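Local coordinates for protein peptidoglycan glycosyltransferase (Burkholderia ambifaria, PDB 5UY7) that belongs to the penicillin-binding proteins, bacterial cell-wall enzymes, and is modelled here over a transpeptidase-type domain of the beta-lactamase-like fold, at residues I203-I206 / A207-L211; L390-L393 / A394-Y397; I400-D403 / G404-M407. All blocks are in the same frame, centred on the assembly; numbering follows the deposited sequence. Where two conformers were deposited one is given.

Contact 1: residues I203-I206 / A207-L211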
loop_
_atom_site.group_PDB
_atom_site.type_symbol
_atom_site.label_atom_id
_atom_site.label_comp_id
_atom_site.label_asym_id
_atom_site.label_seq_id
_atom_site.Cartn_x
_atom_site.Cartn_y
_atom_site.Cartn_z
ATOM N N ILE A 203 7.783 -0.629 -19.747
ATOM C CA ILE A 203 7.381 -0.235 -18.400
ATOM C C ILE A 203 8.568 -0.305 -17.449
ATOM O O ILE A 203 8.689 0.525 -16.540
ATOM C CB ILE A 203 6.202 -1.097 -17.913
ATOM C CG1 ILE A 203 4.994 -0.887 -18.833
ATOM C CG2 ILE A 203 5.826 -0.735 -16.478
ATOM C CD1 ILE A 203 3.775 -1.741 -18.491
ATOM N N GLN A 204 9.464 -1.276 -17.646
ATOM C CA GLN A 204 10.697 -1.319 -16.865
ATOM C C GLN A 204 11.496 -0.031 -17.047
ATOM O O GLN A 204 12.011 0.530 -16.074
ATOM C CB GLN A 204 11.531 -2.541 -17.276
ATOM C CG GLN A 204 12.845 -2.710 -16.523
ATOM C CD GLN A 204 12.659 -3.395 -15.185
ATOM O OE1 GLN A 204 11.532 -3.600 -14.748
ATOM N NE2 GLN A 204 13.763 -3.767 -14.537
ATOM N N TYR A 205 11.602 0.457 -18.290
ATOM C CA TYR A 205 12.304 1.716 -18.521
ATOM C C TYR A 205 11.593 2.878 -17.833
ATOM O O TYR A 205 12.243 3.754 -17.243
ATOM C CB TYR A 205 12.442 1.987 -20.020
ATOM C CG TYR A 205 12.955 3.377 -20.291
ATOM C CD1 TYR A 205 14.282 3.703 -20.056
ATOM C CD2 TYR A 205 12.097 4.382 -20.721
ATOM C CE1 TYR A 205 14.752 4.992 -20.283
ATOM C CE2 TYR A 205 12.547 5.648 -20.934
ATOM C CZ TYR A 205 13.867 5.953 -20.714
ATOM O OH TYR A 205 14.288 7.231 -20.949
ATOM N N ILE A 206 10.259 2.910 -17.909
ATOM C CA ILE A 206 9.501 3.971 -17.247
ATOM C C ILE A 206 9.795 3.978 -15.756
ATOM O O ILE A 206 10.053 5.030 -15.155
ATOM C CB ILE A 206 7.995 3.801 -17.514
ATOM C CG1 ILE A 206 7.658 4.239 -18.936
ATOM C CG2 ILE A 206 7.182 4.590 -16.499
ATOM C CD1 ILE A 206 6.270 3.827 -19.368
ATOM N N ALA A 207 9.759 2.795 -15.135
ATOM C CA ALA A 207 10.030 2.703 -13.707
ATOM C C ALA A 207 11.466 3.097 -13.395
ATOM O O ALA A 207 11.723 3.849 -12.446
ATOM C CB ALA A 207 9.749 1.279 -13.224
ATOM N N TYR A 208 12.413 2.616 -14.197
ATOM C CA TYR A 208 13.817 2.930 -13.966
ATOM C C TYR A 208 14.085 4.425 -14.104
ATOM O O TYR A 208 14.726 5.039 -13.241
ATOM C CB TYR A 208 14.674 2.140 -14.955
ATOM C CG TYR A 208 16.096 2.599 -15.033
ATOM C CD1 TYR A 208 17.038 2.132 -14.142
ATOM C CD2 TYR A 208 16.497 3.497 -16.012
ATOM C CE1 TYR A 208 18.356 2.547 -14.226
ATOM C CE2 TYR A 208 17.797 3.922 -16.096
ATOM C CZ TYR A 208 18.717 3.447 -15.196
ATOM O OH TYR A 208 20.018 3.883 -15.299
ATOM N N ALA A 209 13.624 5.023 -15.203
ATOM C CA ALA A 209 13.917 6.429 -15.460
ATOM C C ALA A 209 13.355 7.318 -14.362
ATOM O O ALA A 209 14.033 8.234 -13.880
ATOM C CB ALA A 209 13.348 6.831 -16.817
ATOM N N ASN A 210 12.112 7.060 -13.949
ATOM C CA ASN A 210 11.510 7.904 -12.932
ATOM C C ASN A 210 12.145 7.674 -11.572
ATOM O O ASN A 210 12.311 8.624 -10.792
ATOM C CB ASN A 210 9.999 7.661 -12.871
ATOM C CG ASN A 210 9.268 8.338 -14.002
ATOM O OD1 ASN A 210 9.307 9.560 -14.131
ATOM N ND2 ASN A 210 8.589 7.552 -14.834
ATOM N N LEU A 211 12.494 6.422 -11.262
ATOM C CA LEU A 211 13.095 6.137 -9.963
ATOM C C LEU A 211 14.498 6.713 -9.873
ATOM O O LEU A 211 14.874 7.282 -8.841
ATOM C CB LEU A 211 13.114 4.628 -9.712
ATOM C CG LEU A 211 13.654 4.189 -8.356
ATOM C CD1 LEU A 211 12.737 4.656 -7.228
ATOM C CD2 LEU A 211 13.833 2.668 -8.376
#
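Ile206 and Asn210 meet in an intrahelical i to i+4 contact, a side-chain amide bonded back to a main-chain carbonyl on successive turns of helix 201-217. Ile206 O takes two N-H groups: the helical one from Asn210 N at 3.1 Å, and the amide of Asn210, whose ND2 stands 2.9 Å from Ile206 O. The two donors approach from opposite faces of the carbonyl plane, and the ND2 bond is bent, with an N-H...O angle of 131°. CG of Asn210 sits beside its own backbone N (chi1 -77°), which lays the amide back along the helix next to Ile206; CG2 of Ile206 touches ND2 at 3.7 Å. On another side of the helix, the Tyr205 ring leans over the following turn. The Ala209 methyl lies under one face, toward the rim, as a CH-pi contact with Ala209 CB 4.3 Å from the centroid of the Tyr205 ring. Helix 509-526 packs against the Ile203, Ile206 and Asn210 side, where Asp522 gives ND2 of Asn210 a second acceptor. Strand 235-241, at the edge of the five-stranded sheet, meets Ile203 and Gln204, and the amide oxygen of Gln204 accepts from the backbone N of Leu238.

Contact 2: residues L390-L393 / A394-Y397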
loop_
_atom_site.group_PDB
_atom_site.type_symbol
_atom_site.label_atom_id
_atom_site.label_comp_id
_atom_site.label_asym_id
_atom_site.label_seq_id
_atom_site.Cartn_x
_atom_site.Cartn_y
_atom_site.Cartn_z
ATOM N N LEU A 390 8.739 -4.386 0.272
ATOM C CA LEU A 390 7.929 -3.665 -0.709
ATOM C C LEU A 390 7.194 -4.636 -1.626
ATOM O O LEU A 390 6.040 -4.389 -2.006
ATOM C CB LEU A 390 8.792 -2.704 -1.526
ATOM C CG LEU A 390 7.999 -1.762 -2.446
ATOM C CD1 LEU A 390 7.181 -0.782 -1.621
ATOM C CD2 LEU A 390 8.969 -1.016 -3.368
ATOM N N PHE A 391 7.839 -5.753 -1.975
ATOM C CA PHE A 391 7.172 -6.781 -2.767
ATOM C C PHE A 391 5.895 -7.248 -2.082
ATOM O O PHE A 391 4.837 -7.353 -2.713
ATOM C CB PHE A 391 8.115 -7.967 -2.997
ATOM C CG PHE A 391 7.566 -9.007 -3.941
ATOM C CD1 PHE A 391 6.675 -9.975 -3.497
ATOM C CD2 PHE A 391 7.949 -9.019 -5.275
ATOM C CE1 PHE A 391 6.169 -10.925 -4.371
ATOM C CE2 PHE A 391 7.445 -9.972 -6.149
ATOM C CZ PHE A 391 6.558 -10.921 -5.695
ATOM N N GLN A 392 5.980 -7.539 -0.778
ATOM C CA GLN A 392 4.798 -7.991 -0.054
ATOM C C GLN A 392 3.683 -6.951 -0.088
ATOM O O GLN A 392 2.504 -7.304 -0.199
ATOM C CB GLN A 392 5.158 -8.321 1.392
ATOM C CG GLN A 392 5.847 -9.658 1.554
ATOM C CD GLN A 392 6.311 -9.872 2.981
ATOM O OE1 GLN A 392 6.629 -8.911 3.678
ATOM N NE2 GLN A 392 6.336 -11.127 3.426
ATOM N N LEU A 393 4.029 -5.667 0.027
ATOM C CA LEU A 393 3.003 -4.625 -0.009
ATOM C C LEU A 393 2.369 -4.515 -1.388
ATOM O O LEU A 393 1.146 -4.352 -1.507
ATOM C CB LEU A 393 3.605 -3.280 0.399
ATOM C CG LEU A 393 3.986 -3.145 1.878
ATOM C CD1 LEU A 393 4.685 -1.803 2.094
ATOM C CD2 LEU A 393 2.750 -3.272 2.774
ATOM N N ALA A 394 3.180 -4.578 -2.442
ATOM C CA ALA A 394 2.624 -4.528 -3.791
ATOM C C ALA A 394 1.635 -5.667 -4.001
ATOM O O ALA A 394 0.520 -5.451 -4.491
ATOM C CB ALA A 394 3.741 -4.580 -4.833
ATOM N N ARG A 395 2.011 -6.883 -3.590
ATOM C CA ARG A 395 1.111 -8.025 -3.726
ATOM C C ARG A 395 -0.150 -7.834 -2.896
ATOM O O ARG A 395 -1.267 -8.088 -3.374
ATOM C CB ARG A 395 1.838 -9.310 -3.322
ATOM C CG ARG A 395 0.952 -10.545 -3.312
ATOM C CD ARG A 395 1.746 -11.797 -2.946
ATOM N NE ARG A 395 2.435 -11.656 -1.665
ATOM C CZ ARG A 395 3.290 -12.545 -1.170
ATOM N NH1 ARG A 395 3.573 -13.652 -1.847
ATOM N NH2 ARG A 395 3.866 -12.325 0.002
ATOM N N ALA A 396 0.006 -7.382 -1.648
ATOM C CA ALA A 396 -1.160 -7.163 -0.794
ATOM C C ALA A 396 -2.143 -6.182 -1.425
ATOM O O ALA A 396 -3.362 -6.389 -1.358
ATOM C CB ALA A 396 -0.714 -6.672 0.586
ATOM N N TYR A 397 -1.642 -5.115 -2.065
ATOM C CA TYR A 397 -2.562 -4.134 -2.644
ATOM C C TYR A 397 -3.317 -4.690 -3.850
ATOM O O TYR A 397 -4.364 -4.139 -4.211
ATOM C CB TYR A 397 -1.818 -2.834 -2.999
ATOM C CG TYR A 397 -1.903 -1.814 -1.873
ATOM C CD1 TYR A 397 -1.214 -2.013 -0.676
ATOM C CD2 TYR A 397 -2.704 -0.680 -1.985
ATOM C CE1 TYR A 397 -1.318 -1.109 0.379
ATOM C CE2 TYR A 397 -2.802 0.235 -0.942
ATOM C CZ TYR A 397 -2.101 0.016 0.233
ATOM O OH TYR A 397 -2.222 0.927 1.269
HETATM O O HOH W 1 2.143 -10.014 0.400
#
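Gln392 and Arg395, one turn apart on helix 390-401, meet through a water and through the aliphatic part of the glutamine. In the conformer given, one of two deposited for Arg395, water 1 donates to Gln392 O at 2.8 Å and accepts from Arg395 NE at 2.7 Å, lying at the guanidinium edge and in its plane. Gln392 O is therefore gripped twice, since it also takes the helical N-H of Ala396, with N 2.9 Å from that oxygen. The arginine in this conformer runs straight through its first two torsions and then bends at chi3 (56°), which turns the guanidinium back over the preceding turn. Its NH2 comes 3.7 Å from Gln392 CG, with the amide and guanidinium planes 35° apart. The amide itself looks elsewhere: NE2 of Gln392 donates to the carbonyls of Gln352 and Ala363, while OE1 accepts from Ser389 N, the residue just before the helix.

This helix lies against the central antiparallel sheet of the transpeptidase domain, within the beta-lactamase-like fold. Leu390 and Ala394 touch strands 222-229 and 492-499, whereas Leu393 and Tyr397 reach strand 477-485.

Main-chain bonds join the two turns. Ala394 N reaches Leu390 O at 2.9 Å and Arg395 N reaches Phe391 O at 3.0 Å. Leu393 O receives Tyr397 N and also lies near the plane of the Tyr397 ring, at its edge, 3.4 Å from CD1. At the far end of the ring, OH of Tyr397 is hydrogen-bonded to Ile271 O, and the ring meets Phe275 edge-to-face.

Contact 3: residues I400-D403 / G404-M407; sequences IAHD and GEMM
His402, the first residue to leave helical geometry after helix 390-401, lays its imidazole against Glu405 and Met407 of the returning chain, both on the same side of the ring plane. Its CB lies 3.3 Å from Glu405 O. With CG anti to the backbone N (chi1 -168°), the ring extends along the Glu405 side chain, and CG is 4.0 Å from Met407 SD. The thioether crosses the histidine at about a right angle and puts its sulfur over one face, 3.5 Å above the plane and displaced toward the rim. This is a sulfur-aromatic contact, and the ND1 and CE1 side of the ring lies nearest: Met407 SD is 3.6 Å from His402 CE1. CG of Met407 approaches ND1 of His402, and bends at chi2 and chi3 bring the sulfur over the ring and the terminal methyl toward CE1. ND1 itself is hydrogen-bonded to Val230 O, which fixes one corner of the imidazole.

The backbone beneath makes a type I' beta turn from His402 to Glu405, closed by Glu405 N donating to His402 O at 3.0 Å. The donor stands well above the carbonyl plane, although the N-H points nearly straight at the oxygen (166°). Asp403 and Gly404 occupy the central positions with positive phi; at Gly404 a CB would run into the carbonyl oxygen of Asp403. The turn carries the chain from helix 390-401 into strand 405-406, which pairs antiparallel with strand 423-424 in a small two-stranded sheet.

Farther round the ring, CD2 and NE2 face the Glu405 carboxylate, which lies alongside with its plane turned 73° from the imidazole. OE1 of Glu405 stays 3.8 Å from NE2, and OE2 makes a weak hydrogen bond to Gly422 N.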
loop_
_atom_site.group_PDB
_atom_site.type_symbol
_atom_site.label_atom_id
_atom_site.label_comp_id
_atom_site.label_asym_id
_atom_site.label_seq_id
_atom_site.Cartn_x
_atom_site.Cartn_y
_atom_site.Cartn_z
ATOM N N ILE A 400 -6.899 -5.376 -2.933
ATOM C CA ILE A 400 -7.843 -4.270 -2.987
ATOM C C ILE A 400 -8.162 -3.928 -4.432
ATOM O O ILE A 400 -9.296 -3.575 -4.763
ATOM C CB ILE A 400 -7.263 -3.062 -2.222
ATOM C CG1 ILE A 400 -7.194 -3.388 -0.726
ATOM C CG2 ILE A 400 -8.085 -1.783 -2.489
ATOM C CD1 ILE A 400 -6.413 -2.347 0.074
ATOM N N ALA A 401 -7.169 -4.057 -5.320
ATOM C CA ALA A 401 -7.372 -3.710 -6.723
ATOM C C ALA A 401 -8.266 -4.709 -7.443
ATOM O O ALA A 401 -9.107 -4.311 -8.255
ATOM C CB ALA A 401 -6.020 -3.627 -7.441
ATOM N N HIS A 402 -8.067 -6.000 -7.190
ATOM C CA HIS A 402 -8.712 -7.094 -7.930
ATOM C C HIS A 402 -9.928 -7.625 -7.181
ATOM O O HIS A 402 -10.048 -8.820 -6.914
ATOM C CB HIS A 402 -7.692 -8.203 -8.189
ATOM C CG HIS A 402 -8.142 -9.253 -9.166
ATOM N ND1 HIS A 402 -7.525 -9.441 -10.384
ATOM C CD2 HIS A 402 -9.123 -10.186 -9.097
ATOM C CE1 HIS A 402 -8.118 -10.432 -11.028
ATOM N NE2 HIS A 402 -9.089 -10.901 -10.270
ATOM N N ASP A 403 -10.834 -6.719 -6.800
ATOM C CA ASP A 403 -12.141 -7.081 -6.253
ATOM C C ASP A 403 -12.040 -8.025 -5.055
ATOM O O ASP A 403 -12.876 -8.913 -4.868
ATOM C CB ASP A 403 -13.030 -7.683 -7.335
ATOM C CG ASP A 403 -13.508 -6.644 -8.326
ATOM O OD1 ASP A 403 -13.180 -5.453 -8.131
ATOM O OD2 ASP A 403 -14.203 -7.012 -9.292
ATOM N N GLY A 404 -11.024 -7.819 -4.225
ATOM C CA GLY A 404 -10.889 -8.583 -3.003
ATOM C C GLY A 404 -10.025 -9.820 -3.112
ATOM O O GLY A 404 -9.713 -10.426 -2.081
ATOM N N GLU A 405 -9.598 -10.195 -4.317
ATOM C CA GLU A 405 -8.855 -11.433 -4.539
ATOM C C GLU A 405 -7.392 -11.090 -4.786
ATOM O O GLU A 405 -7.060 -10.453 -5.791
ATOM C CB GLU A 405 -9.438 -12.213 -5.712
ATOM C CG GLU A 405 -8.765 -13.574 -5.893
ATOM C CD GLU A 405 -9.344 -14.364 -7.048
ATOM O OE1 GLU A 405 -9.920 -13.739 -7.960
ATOM O OE2 GLU A 405 -9.227 -15.610 -7.037
ATOM N N MET A 406 -6.524 -11.500 -3.871
ATOM C CA MET A 406 -5.096 -11.257 -4.034
ATOM C C MET A 406 -4.516 -12.212 -5.066
ATOM O O MET A 406 -4.699 -13.430 -4.980
ATOM C CB MET A 406 -4.361 -11.412 -2.709
ATOM C CG MET A 406 -2.921 -10.933 -2.830
ATOM S SD MET A 406 -2.031 -11.026 -1.286
ATOM C CE MET A 406 -1.860 -12.777 -1.082
ATOM N N MET A 407 -3.784 -11.665 -6.015
ATOM C CA MET A 407 -3.252 -12.416 -7.136
ATOM C C MET A 407 -1.876 -12.979 -6.805
ATOM O O MET A 407 -1.099 -12.348 -6.086
ATOM C CB MET A 407 -3.147 -11.513 -8.362
ATOM C CG MET A 407 -4.487 -10.953 -8.797
ATOM S SD MET A 407 -5.562 -12.300 -9.344
ATOM C CE MET A 407 -4.862 -12.663 -10.942
#

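In the fold
Contacts 2 and 3 follow one another along helix 390-401, the first at its beginning and the second where it ends and turns back. Their centres are 12 Å apart and they touch, because the returning strand packs on the helix: Met406 CG is 3.3 Å from Arg395 O. Contact 1 belongs to helix 201-217; its centre is 18 Å from that of contact 2 and 25 Å from that of contact 3, without touching either. The five-stranded sheet has both helices as neighbours. Contact 2 lies beside the probable active site: Tyr397 touches residues of an SxxK pattern that includes Ser270 and Lys273, consistent with a penicillin-binding protein.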